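Local coordinates for protein methyltransferase (Pyrococcus horikoshii, PDB 1IXK) that probably transfers a methyl group from S-adenosyl-L-methionine to cytidine in RNA, at residues V151-N154 / R155-E158. Sequence-based numbering, arbitrary orientation.
Sequences VDEN and RLRE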
loop_
_atom_site.group_PDB
_atom_site.type_symbol
_atom_site.label_atom_id
_atom_site.label_comp_id
_atom_site.label_asym_id
_atom_site.label_seq_id
_atom_site.Cartn_x
_atom_site.Cartn_y
_atom_site.Cartn_z
ATOM N N VAL A 151 0.419 -1.666 -18.228
ATOM C CA VAL A 151 1.103 -1.789 -19.515
ATOM C C VAL A 151 1.162 -3.243 -19.985
ATOM O O VAL A 151 1.486 -3.517 -21.142
ATOM C CB VAL A 151 2.543 -1.237 -19.438
ATOM C CG1 VAL A 151 2.514 0.238 -19.033
ATOM C CG2 VAL A 151 3.363 -2.050 -18.439
ATOM N N ASP A 152 0.839 -4.166 -19.084
ATOM C CA ASP A 152 0.867 -5.600 -19.382
ATOM C C ASP A 152 -0.538 -6.093 -19.704
ATOM O O ASP A 152 -1.351 -6.281 -18.803
ATOM C CB ASP A 152 1.410 -6.367 -18.171
ATOM C CG ASP A 152 1.638 -7.843 -18.461
ATOM O OD1 ASP A 152 0.764 -8.480 -19.079
ATOM O OD2 ASP A 152 2.694 -8.371 -18.053
ATOM N N GLU A 153 -0.816 -6.322 -20.985
ATOM C CA GLU A 153 -2.142 -6.775 -21.399
ATOM C C GLU A 153 -2.582 -8.097 -20.773
ATOM O O GLU A 153 -3.749 -8.254 -20.411
ATOM C CB GLU A 153 -2.223 -6.902 -22.921
ATOM C CG GLU A 153 -3.654 -7.119 -23.424
ATOM C CD GLU A 153 -4.520 -5.877 -23.251
ATOM O OE1 GLU A 153 -4.240 -4.867 -23.925
ATOM O OE2 GLU A 153 -5.476 -5.905 -22.438
ATOM N N ASN A 154 -1.659 -9.049 -20.655
ATOM C CA ASN A 154 -1.994 -10.341 -20.071
ATOM C C ASN A 154 -2.451 -10.176 -18.630
ATOM O O ASN A 154 -3.427 -10.788 -18.203
ATOM C CB ASN A 154 -0.790 -11.284 -20.117
ATOM C CG ASN A 154 -0.351 -11.596 -21.532
ATOM O OD1 ASN A 154 -1.161 -11.985 -22.373
ATOM N ND2 ASN A 154 0.940 -11.432 -21.800
ATOM N N ARG A 155 -1.737 -9.343 -17.887
ATOM C CA ARG A 155 -2.069 -9.091 -16.494
ATOM C C ARG A 155 -3.396 -8.343 -16.419
ATOM O O ARG A 155 -4.232 -8.620 -15.555
ATOM C CB ARG A 155 -0.957 -8.269 -15.843
ATOM C CG ARG A 155 -1.071 -8.122 -14.337
ATOM C CD ARG A 155 0.256 -7.654 -13.759
ATOM N NE ARG A 155 0.706 -6.407 -14.373
ATOM C CZ ARG A 155 1.914 -5.885 -14.196
ATOM N NH1 ARG A 155 2.794 -6.503 -13.422
ATOM N NH2 ARG A 155 2.243 -4.745 -14.791
ATOM N N LEU A 156 -3.589 -7.401 -17.337
ATOM C CA LEU A 156 -4.818 -6.619 -17.376
ATOM C C LEU A 156 -5.997 -7.556 -17.626
ATOM O O LEU A 156 -7.065 -7.395 -17.036
ATOM C CB LEU A 156 -4.731 -5.551 -18.474
ATOM C CG LEU A 156 -5.824 -4.480 -18.506
ATOM C CD1 LEU A 156 -5.369 -3.309 -19.378
ATOM C CD2 LEU A 156 -7.128 -5.078 -19.033
ATOM N N ARG A 157 -5.801 -8.539 -18.500
ATOM C CA ARG A 157 -6.850 -9.505 -18.800
ATOM C C ARG A 157 -7.189 -10.321 -17.559
ATOM O O ARG A 157 -8.355 -10.604 -17.289
ATOM C CB ARG A 157 -6.402 -10.445 -19.920
ATOM C CG ARG A 157 -6.416 -9.808 -21.288
ATOM C CD ARG A 157 -5.645 -10.650 -22.287
ATOM N NE ARG A 157 -5.743 -10.110 -23.638
ATOM C CZ ARG A 157 -4.837 -10.320 -24.586
ATOM N NH1 ARG A 157 -3.765 -11.056 -24.320
ATOM N NH2 ARG A 157 -5.003 -9.801 -25.797
ATOM N N GLU A 158 -6.157 -10.699 -16.814
ATOM C CA GLU A 158 -6.319 -11.478 -15.595
ATOM C C GLU A 158 -7.117 -10.672 -14.578
ATOM O O GLU A 158 -8.042 -11.186 -13.947
ATOM C CB GLU A 158 -4.942 -11.825 -15.020
ATOM C CG GLU A 158 -4.949 -12.325 -13.583
ATOM C CD GLU A 158 -3.545 -12.513 -13.025
ATOM O OE1 GLU A 158 -2.749 -11.548 -13.065
ATOM O OE2 GLU A 158 -3.233 -13.624 -12.544
#
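D152 caps the start of helix 153-166: its OD1 accepts the backbone N-H of R155 at 2.9 Å, a nearly straight bond (164°) whose donor stands well above the carboxylate plane. CG lies anti to the backbone N (chi1 -173°), placing the carboxylate beside the carbonyl carbon, within reach of the R155 N-H. The same residue also gives its carbonyl O to the N-H of buried L156 at 2.9 Å, and E153 O takes R157 N at 2.8 Å, so the cap passes directly into regular i to i+4 bonding. Next to D152, the R155 chain bends at chi3 (56°) and brings NH2 within 3.8 Å of D152 CB, while the guanidinium makes its salt bridge with D150, a predicted S-adenosyl-L-methionine-binding residue. This turn follows strand 145-149 in a beta-alpha-beta unit of the class I methyltransferase fold, beside the probable cofactor site. With an alanine in place of D152, the R155 N-H would probably lose its capping acceptor and the first turn would be less firmly fixed. The solvent side is looser, N154 and R157 both being exposed. There E153 CG sits over the centre of one face of the R157 guanidinium, 3.6 Å from CZ, and N154 OD1 lies near that group's edge, 3.4 Å from NH1. E153 OE2 stays 4.4 Å from R157 NE and well out of the guanidinium plane, so any attraction between the charges is probably undirected.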